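Side-chain contacts in glyoxalase 3 (Candida albicans, PDB 4LRU), which converts methylglyoxal to D-lactate in a single step without glutathione, detoxifying the methylglyoxal that the cell itself produces: residues T25-V29 / V30-H34; P116-K119 / D120-K123; L186-K189 / Q190-E193. All blocks are in the same frame, centred on the assembly; numbering follows the deposited sequence. Where two conformers were deposited one is given.

Contact 1: residues T25-V29 / V30-H34; sequences TGVFV and VEALH
F28 and E31 meet just where the chain turns into helix 29-42. The E31 carboxylate comes up beside the start of the phenylalanine side chain, its CD 3.7 Å from F28 CB, and its plane lies 23° from that of the ring. OE2 of E31 approaches the ring obliquely, 4.0 Å from F28 CG.

Two further apolar contacts join the segments here. V30 CG2 sits at the edge of the F28 ring, near its plane and 4.0 Å from both CD1 and CE1 of F28; V30 chi1 of -69° puts this methyl between its own backbone N and carbonyl carbon, where it meets the ring edge. One residue back from F28, V27 CG1 touches A32 CB at 4.2 Å.

This is the first turn of the helix that follows strand 6-10 in the DJ-1/PfpI fold, and it brings an acidic side chain to the active site: E31 reaches to within about 3 Å of the side chain of C139, inferred to be catalytic.

Backbone bonds hold the turn. E31 N donates to F28 O at 2.9 Å. V29 O takes two donors, L33 N at 2.9 Å and A32 N at 3.0 Å. Outside the turn, F66 meets the F28 ring edge-to-face, while V29 N is bonded to S61 OG.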
ATOM      1  N   THR A  25       8.537   7.245  11.114  1.00 21.02           N
ATOM      2  CA  THR A  25       7.902   6.510  10.041  1.00 20.14           C
ATOM      3  C   THR A  25       7.041   7.428   9.187  1.00 21.60           C
ATOM      4  O   THR A  25       6.924   8.638   9.457  1.00 19.48           O
ATOM      5  CB  THR A  25       7.090   5.298  10.554  1.00 19.15           C
ATOM      6  OG1 THR A  25       6.783   4.426   9.452  1.00 20.27           O
ATOM      7  CG2 THR A  25       5.796   5.725  11.214  1.00 20.48           C
ATOM      8  N   GLY A  26       6.454   6.832   8.160  1.00 19.27           N
ATOM      9  CA  GLY A  26       5.742   7.531   7.103  1.00 19.86           C
ATOM     10  C   GLY A  26       5.715   6.631   5.895  1.00 18.39           C
ATOM     11  O   GLY A  26       5.637   5.414   6.039  1.00 18.93           O
ATOM     12  N   VAL A  27       5.773   7.223   4.710  1.00 18.31           N
ATOM     13  CA  VAL A  27       5.687   6.481   3.447  1.00 16.36           C
ATOM     14  C   VAL A  27       7.054   5.876   3.127  1.00 16.83           C
ATOM     15  O   VAL A  27       8.057   6.574   3.120  1.00 18.39           O
ATOM     16  CB  VAL A  27       5.261   7.423   2.314  1.00 19.61           C
ATOM     17  CG1 VAL A  27       5.250   6.697   0.963  1.00 19.54           C
ATOM     18  CG2 VAL A  27       3.902   8.036   2.629  1.00 18.73           C
ATOM     19  N   PHE A  28       7.080   4.569   2.872  1.00 17.13           N
ATOM     20  CA  PHE A  28       8.320   3.899   2.488  1.00 18.84           C
ATOM     21  C   PHE A  28       8.557   4.135   1.013  1.00 18.74           C
ATOM     22  O   PHE A  28       7.807   3.635   0.190  1.00 18.13           O
ATOM     23  CB  PHE A  28       8.236   2.402   2.764  1.00 17.81           C
ATOM     24  CG  PHE A  28       9.575   1.761   2.939  1.00 19.14           C
ATOM     25  CD1 PHE A  28      10.338   1.404   1.843  1.00 21.26           C
ATOM     26  CD2 PHE A  28      10.106   1.553   4.211  1.00 23.24           C
ATOM     27  CE1 PHE A  28      11.599   0.863   2.007  1.00 22.29           C
ATOM     28  CE2 PHE A  28      11.362   1.004   4.380  1.00 23.85           C
ATOM     29  CZ  PHE A  28      12.107   0.651   3.277  1.00 22.80           C
ATOM     30  N   VAL A  29       9.565   4.932   0.682  1.00 18.96           N
ATOM     31  CA  VAL A  29       9.664   5.556  -0.647  1.00 19.04           C
ATOM     32  C   VAL A  29       9.369   4.579  -1.782  1.00 18.58           C
ATOM     33  O   VAL A  29       8.499   4.835  -2.594  1.00 17.79           O
ATOM     34  CB  VAL A  29      11.024   6.209  -0.876  1.00 22.15           C
ATOM     35  CG1 VAL A  29      11.139   6.729  -2.303  1.00 20.10           C
ATOM     36  CG2 VAL A  29      11.228   7.362   0.099  1.00 21.16           C
ATOM     37  N   VAL A  30      10.117   3.486  -1.875  1.00 19.85           N
ATOM     38  CA  VAL A  30       9.978   2.644  -3.064  1.00 19.51           C
ATOM     39  C   VAL A  30       8.647   1.907  -3.152  1.00 19.24           C
ATOM     40  O   VAL A  30       8.276   1.451  -4.220  1.00 19.54           O
ATOM     41  CB  VAL A  30      11.133   1.640  -3.255  1.00 20.37           C
ATOM     42  CG1 VAL A  30      12.422   2.375  -3.610  1.00 20.75           C
ATOM     43  CG2 VAL A  30      11.310   0.766  -2.028  1.00 21.52           C
ATOM     44  N   GLU A  31       7.896   1.835  -2.048  1.00 18.56           N
ATOM     45  CA  GLU A  31       6.556   1.258  -2.093  1.00 17.24           C
ATOM     46  C   GLU A  31       5.541   2.133  -2.793  1.00 18.57           C
ATOM     47  O   GLU A  31       4.505   1.643  -3.219  1.00 19.57           O
ATOM     48  CB  GLU A  31       6.059   0.928  -0.678  1.00 18.24           C
ATOM     49  CG  GLU A  31       6.894  -0.170  -0.065  1.00 19.37           C
ATOM     50  CD  GLU A  31       6.474  -0.555   1.334  1.00 24.31           C
ATOM     51  OE1 GLU A  31       5.375  -0.149   1.780  1.00 20.55           O
ATOM     52  OE2 GLU A  31       7.253  -1.299   1.958  1.00 27.72           O
ATOM     53  N   ALA A  32       5.849   3.423  -2.896  1.00 16.46           N
ATOM     54  CA  ALA A  32       5.150   4.344  -3.772  1.00 18.23           C
ATOM     55  C   ALA A  32       5.815   4.448  -5.136  1.00 16.89           C
ATOM     56  O   ALA A  32       5.127   4.437  -6.163  1.00 19.59           O
ATOM     57  CB  ALA A  32       5.072   5.714  -3.135  1.00 18.59           C
ATOM     58  N   LEU A  33       7.140   4.581  -5.147  1.00 18.62           N
ATOM     59  CA  LEU A  33       7.879   4.831  -6.389  1.00 19.02           C
ATOM     60  C   LEU A  33       7.817   3.640  -7.358  1.00 19.37           C
ATOM     61  O   LEU A  33       7.502   3.823  -8.537  1.00 20.31           O
ATOM     62  CB  LEU A  33       9.324   5.228  -6.081  1.00 19.73           C
ATOM     63  CG  LEU A  33      10.182   5.820  -7.208  1.00 22.74           C
ATOM     64  CD1 LEU A  33      11.299   6.698  -6.651  1.00 26.22           C
ATOM     65  CD2 LEU A  33      10.763   4.723  -8.083  1.00 25.79           C
ATOM     66  N   HIS A  34       8.114   2.439  -6.881  1.00 18.74           N
ATOM     67  CA  HIS A  34       8.115   1.280  -7.763  1.00 19.00           C
ATOM     68  C   HIS A  34       6.755   1.043  -8.418  1.00 19.47           C
ATOM     69  O   HIS A  34       6.678   0.925  -9.650  1.00 20.79           O
ATOM     70  CB  HIS A  34       8.607   0.022  -7.040  1.00 19.29           C
ATOM     71  CG  HIS A  34      10.072   0.034  -6.747  1.00 19.61           C
ATOM     72  ND1 HIS A  34      10.685  -0.948  -6.002  1.00 20.59           N
ATOM     73  CD2 HIS A  34      11.052   0.897  -7.107  1.00 21.99           C
ATOM     74  CE1 HIS A  34      11.976  -0.691  -5.912  1.00 20.59           C
ATOM     75  NE2 HIS A  34      12.228   0.415  -6.588  1.00 22.46           N
TER

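Contact 2: residues P116-K119 / D120-K123; sequences PNAK and DLQK
The backbone carbonyl of P116 and the side-chain amide of Q122 come together at the start of helix 119-130. The Q122 amide extends back over the turn, and one water joins it to P116: the water donates to P116 O at 3.0 Å and to Q122 OE1 at 2.6 Å. Q122 NE2 stands 3.5 Å from P116 O, but its hydrogen bond goes to I144 O, so the two ends of the amide are held by different partners and its rotation is fixed.

Past N117 the chain makes an inverse gamma turn centred on A118, which occupies the N-cap position. A118 O receives Q122 N at 2.8 Å. Q122 CG also packs against the same oxygen, 3.3 Å from A118 O. The A118 methyl lies against L121 CB at 4.2 Å.

The K119 side chain runs across that of Q122 at a slant. Its chain is extended as far as CE and bends at the last torsion (chi4 -64°), which brings K119 NZ to the bridging water at 2.7 Å; the water accepts this bond, so the lysine becomes its third partner. Nearer the backbone, K119 CG lies 4.0 Å from Q122 OE1, and K119 O takes K123 N in a helical bond.

The start of the helix is also held by E51, just beyond strand 45-50, whose carboxylate accepts from D120 N and L121 N, while L121 packs on L8 and A10 of strand 6-10, in the central sheet.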
ATOM      1  N   PRO A 116      -6.505   1.822   8.867  1.00 18.50           N
ATOM      2  CA  PRO A 116      -7.711   1.161   9.378  1.00 17.89           C
ATOM      3  C   PRO A 116      -8.930   2.048   9.587  1.00 19.67           C
ATOM      4  O   PRO A 116     -10.048   1.533   9.698  1.00 18.52           O
ATOM      5  CB  PRO A 116      -7.255   0.549  10.697  1.00 18.42           C
ATOM      6  CG  PRO A 116      -5.774   0.353  10.529  1.00 19.39           C
ATOM      7  CD  PRO A 116      -5.331   1.537   9.708  1.00 18.58           C
ATOM      8  N   ASN A 117      -8.717   3.362   9.683  1.00 18.58           N
ATOM      9  CA  ASN A 117      -9.820   4.303   9.869  1.00 20.69           C
ATOM     10  C   ASN A 117      -9.890   5.323   8.752  1.00 19.15           C
ATOM     11  O   ASN A 117     -10.595   6.338   8.878  1.00 21.90           O
ATOM     12  CB  ASN A 117      -9.680   5.034  11.196  1.00 23.32           C
ATOM     13  CG  ASN A 117      -9.651   4.092  12.374  1.00 26.27           C
ATOM     14  OD1 ASN A 117      -8.738   4.132  13.199  1.00 33.04           O
ATOM     15  ND2 ASN A 117     -10.657   3.249  12.465  1.00 26.22           N
ATOM     16  N   ALA A 118      -9.178   5.044   7.664  1.00 18.37           N
ATOM     17  CA  ALA A 118      -9.121   5.964   6.531  1.00 19.43           C
ATOM     18  C   ALA A 118     -10.321   5.733   5.633  1.00 19.26           C
ATOM     19  O   ALA A 118     -10.205   5.188   4.527  1.00 20.15           O
ATOM     20  CB  ALA A 118      -7.819   5.796   5.769  1.00 19.73           C
ATOM     21  N   LYS A 119     -11.482   6.216   6.083  1.00 20.34           N
ATOM     22  CA  LYS A 119     -12.736   5.801   5.485  1.00 21.78           C
ATOM     23  C   LYS A 119     -12.874   6.267   4.039  1.00 21.59           C
ATOM     24  O   LYS A 119     -13.473   5.575   3.244  1.00 20.68           O
ATOM     25  CB  LYS A 119     -13.915   6.245   6.346  1.00 28.14           C
ATOM     26  CG  LYS A 119     -13.938   5.492   7.673  1.00 29.32           C
ATOM     27  CD  LYS A 119     -15.205   5.709   8.470  1.00 32.17           C
ATOM     28  CE  LYS A 119     -15.102   4.979   9.801  1.00 33.90           C
ATOM     29  NZ  LYS A 119     -15.001   3.498   9.627  1.00 34.17           N
ATOM     30  N   ASP A 120     -12.306   7.419   3.698  1.00 19.86           N
ATOM     31  CA  ASP A 120     -12.367   7.894   2.308  1.00 22.23           C
ATOM     32  C   ASP A 120     -11.525   7.023   1.358  1.00 20.34           C
ATOM     33  O   ASP A 120     -12.020   6.587   0.296  1.00 20.07           O
ATOM     34  CB  ASP A 120     -11.928   9.355   2.217  1.00 23.52           C
ATOM     35  CG  ASP A 120     -12.914  10.303   2.881  1.00 26.18           C
ATOM     36  OD1 ASP A 120     -14.133  10.153   2.622  1.00 26.52           O
ATOM     37  OD2 ASP A 120     -12.468  11.218   3.619  1.00 27.52           O
ATOM     38  N   LEU A 121     -10.269   6.762   1.715  1.00 19.36           N
ATOM     39  CA  LEU A 121      -9.460   5.804   0.949  1.00 17.71           C
ATOM     40  C   LEU A 121     -10.158   4.449   0.882  1.00 18.71           C
ATOM     41  O   LEU A 121     -10.181   3.801  -0.178  1.00 18.23           O
ATOM     42  CB  LEU A 121      -8.079   5.627   1.593  1.00 17.46           C
ATOM     43  CG  LEU A 121      -7.117   6.785   1.362  1.00 18.91           C
ATOM     44  CD1 LEU A 121      -5.834   6.577   2.129  1.00 18.81           C
ATOM     45  CD2 LEU A 121      -6.826   6.933  -0.128  1.00 20.05           C
ATOM     46  N   GLN A 122     -10.713   4.008   2.009  1.00 18.40           N
ATOM     47  CA  GLN A 122     -11.397   2.721   2.042  1.00 19.88           C
ATOM     48  C   GLN A 122     -12.584   2.689   1.085  1.00 20.33           C
ATOM     49  O   GLN A 122     -12.853   1.651   0.450  1.00 21.67           O
ATOM     50  CB  GLN A 122     -11.822   2.373   3.467  1.00 21.00           C
ATOM     51  CG  GLN A 122     -10.655   1.933   4.343  1.00 19.64           C
ATOM     52  CD  GLN A 122     -11.083   1.596   5.749  1.00 21.82           C
ATOM     53  OE1 GLN A 122     -11.981   2.239   6.299  1.00 22.14           O
ATOM     54  NE2 GLN A 122     -10.478   0.571   6.334  1.00 20.64           N
ATOM     55  N   LYS A 123     -13.298   3.810   0.990  0.50 20.46           N
ATOM     56  CA  LYS A 123     -14.441   3.919   0.092  0.50 21.89           C
ATOM     57  C   LYS A 123     -13.982   3.837  -1.364  0.50 20.64           C
ATOM     58  O   LYS A 123     -14.640   3.218  -2.193  0.50 21.22           O
ATOM     59  CB  LYS A 123     -15.208   5.226   0.342  0.50 23.01           C
ATOM     60  CG  LYS A 123     -16.398   5.443  -0.585  0.50 25.40           C
ATOM     61  CD  LYS A 123     -17.488   4.421  -0.311  0.50 25.89           C
ATOM     62  CE  LYS A 123     -18.755   4.693  -1.106  0.50 28.22           C
ATOM     63  NZ  LYS A 123     -19.728   3.562  -1.021  0.50 27.33           N
TER
HETATM   64  O   HOH W   1     -12.887   2.045   8.713  1.00 27.09           O

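Contact 3: residues L186-K189 / Q190-E193; sequences LTIK and QVAE
Q190 reaches its amide, on a chain extended beyond CG, to the residue that caps its own helix, so that T187 and Q190 hold each other in a reciprocal capping box. T187 N donates to Q190 OE1 at 3.0 Å, in the plane of the amide carbonyl and on a lone pair. In return Q190 N donates to T187 OG1 at 3.2 Å, with an N-H...O angle of 164°. The threonine can accept because chi1 of 65° sets OG1 between its backbone N and carbonyl carbon, facing into the turn; Q190 CG passes 3.3 Å from T187 OG1.

The box, with T187 as N-cap, starts helix 188-195. It stands beside the active site: the T187 side chain is about 4 Å from that of E171, and the I188 side chain about 5 Å from that of H140, both inferred active-site residues.

L186 crosses the Q190 side chain at about a right angle, its CD2 3.8 Å from Q190 OE1. L186 CB also meets V191 CG2 at 4.0 Å, and I188 CD1 reaches the same methyl at 4.2 Å. Regular helical bonds follow, with V191 N donating to T187 O and A192 N to I188 O. Beyond the turn, I188, K189 and A192 lie against Y199 of strand 198-199.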
ATOM      1  N   LEU A 186      -2.077  -3.697  14.626  1.00 22.29           N
ATOM      2  CA  LEU A 186      -2.156  -5.111  14.279  1.00 21.33           C
ATOM      3  C   LEU A 186      -1.183  -5.425  13.159  1.00 21.51           C
ATOM      4  O   LEU A 186      -1.111  -4.696  12.173  1.00 22.51           O
ATOM      5  CB  LEU A 186      -3.565  -5.483  13.833  1.00 23.43           C
ATOM      6  CG  LEU A 186      -4.677  -5.375  14.878  1.00 25.69           C
ATOM      7  CD1 LEU A 186      -5.961  -5.926  14.283  1.00 27.77           C
ATOM      8  CD2 LEU A 186      -4.316  -6.100  16.159  1.00 28.16           C
ATOM      9  N   THR A 187      -0.453  -6.527  13.311  1.00 20.33           N
ATOM     10  CA  THR A 187       0.327  -7.057  12.207  1.00 20.17           C
ATOM     11  C   THR A 187      -0.615  -7.529  11.116  1.00 19.28           C
ATOM     12  O   THR A 187      -1.802  -7.716  11.345  1.00 20.61           O
ATOM     13  CB  THR A 187       1.190  -8.261  12.624  1.00 19.65           C
ATOM     14  OG1 THR A 187       0.340  -9.355  12.994  1.00 21.81           O
ATOM     15  CG2 THR A 187       2.092  -7.896  13.768  1.00 22.99           C
ATOM     16  N   ILE A 188      -0.086  -7.755   9.925  1.00 19.59           N
ATOM     17  CA  ILE A 188      -0.961  -8.121   8.839  1.00 18.55           C
ATOM     18  C   ILE A 188      -1.584  -9.498   9.078  1.00 18.66           C
ATOM     19  O   ILE A 188      -2.747  -9.720   8.724  1.00 20.64           O
ATOM     20  CB  ILE A 188      -0.281  -8.002   7.468  1.00 17.53           C
ATOM     21  CG1 ILE A 188       0.138  -6.538   7.189  1.00 18.25           C
ATOM     22  CG2 ILE A 188      -1.217  -8.492   6.383  1.00 18.69           C
ATOM     23  CD1 ILE A 188      -0.929  -5.498   7.531  1.00 18.66           C
ATOM     24  N   LYS A 189      -0.832 -10.406   9.692  0.50 19.21           N
ATOM     25  CA  LYS A 189      -1.383 -11.684  10.109  0.50 21.40           C
ATOM     26  C   LYS A 189      -2.603 -11.436  10.998  0.50 21.23           C
ATOM     27  O   LYS A 189      -3.668 -11.991  10.761  0.50 22.20           O
ATOM     28  CB  LYS A 189      -0.337 -12.515  10.851  0.50 22.57           C
ATOM     29  CG  LYS A 189      -0.773 -13.948  11.124  0.50 26.04           C
ATOM     30  CD  LYS A 189       0.351 -14.768  11.735  0.50 29.73           C
ATOM     31  CE  LYS A 189      -0.059 -16.218  11.921  0.50 31.84           C
ATOM     32  NZ  LYS A 189       1.071 -17.069  12.390  0.50 35.28           N
ATOM     33  N   GLN A 190      -2.445 -10.568  11.993  1.00 22.19           N
ATOM     34  CA  GLN A 190      -3.534 -10.228  12.914  1.00 21.67           C
ATOM     35  C   GLN A 190      -4.716  -9.576  12.182  1.00 21.75           C
ATOM     36  O   GLN A 190      -5.872  -9.811  12.523  1.00 23.46           O
ATOM     37  CB  GLN A 190      -3.021  -9.299  14.019  1.00 23.35           C
ATOM     38  CG  GLN A 190      -2.135  -9.996  15.042  1.00 24.86           C
ATOM     39  CD  GLN A 190      -1.626  -9.039  16.114  1.00 27.54           C
ATOM     40  OE1 GLN A 190      -1.061  -7.996  15.802  1.00 25.61           O
ATOM     41  NE2 GLN A 190      -1.850  -9.383  17.380  1.00 32.68           N
ATOM     42  N   VAL A 191      -4.429  -8.746  11.192  1.00 20.96           N
ATOM     43  CA  VAL A 191      -5.487  -8.166  10.352  1.00 20.85           C
ATOM     44  C   VAL A 191      -6.281  -9.259   9.661  1.00 23.18           C
ATOM     45  O   VAL A 191      -7.518  -9.238   9.667  1.00 21.82           O
ATOM     46  CB  VAL A 191      -4.942  -7.186   9.304  1.00 21.59           C
ATOM     47  CG1 VAL A 191      -6.040  -6.754   8.336  1.00 21.15           C
ATOM     48  CG2 VAL A 191      -4.321  -5.960   9.978  1.00 20.02           C
ATOM     49  N   ALA A 192      -5.575 -10.208   9.045  1.00 20.98           N
ATOM     50  CA  ALA A 192      -6.237 -11.365   8.458  1.00 23.02           C
ATOM     51  C   ALA A 192      -7.098 -12.096   9.501  1.00 22.52           C
ATOM     52  O   ALA A 192      -8.250 -12.429   9.239  1.00 24.17           O
ATOM     53  CB  ALA A 192      -5.207 -12.317   7.850  1.00 21.01           C
ATOM     54  N   GLU A 193      -6.559 -12.350  10.691  1.00 22.53           N
ATOM     55  CA  GLU A 193      -7.312 -13.065  11.713  1.00 24.77           C
ATOM     56  C   GLU A 193      -8.582 -12.300  12.071  1.00 24.04           C
ATOM     57  O   GLU A 193      -9.652 -12.892  12.243  1.00 24.77           O
ATOM     58  CB  GLU A 193      -6.462 -13.279  12.969  1.00 28.34           C
ATOM     59  CG  GLU A 193      -7.143 -14.124  14.035  1.00 36.22           C
ATOM     60  CD  GLU A 193      -6.507 -13.989  15.413  1.00 46.53           C
ATOM     61  OE1 GLU A 193      -5.572 -13.165  15.580  1.00 51.88           O
ATOM     62  OE2 GLU A 193      -6.959 -14.704  16.336  1.00 48.51           O
TER

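In the fold
The three contacts follow one another along the chain, each at the N-terminal end of a helix: 29-42, 119-130 and 188-195. The centres of contacts 1 and 2 lie about 19 Å apart, those of contacts 1 and 3 about 21 Å. Contacts 2 and 3 have centres about 17 Å apart and come nearest, with about 7 Å between closest atoms; none touches another. All belong to the one DJ-1/PfpI fold. Helix 29-42 links strands 6-10 and 45-50 of the central sheet, and helix 119-130 lies between strands 102-105 and 134-138 along the chain. Contacts 1 and 3 approach the inferred active-site residues C139, H140 and E171 from different parts of the chain, whereas contact 2 lies farther from them.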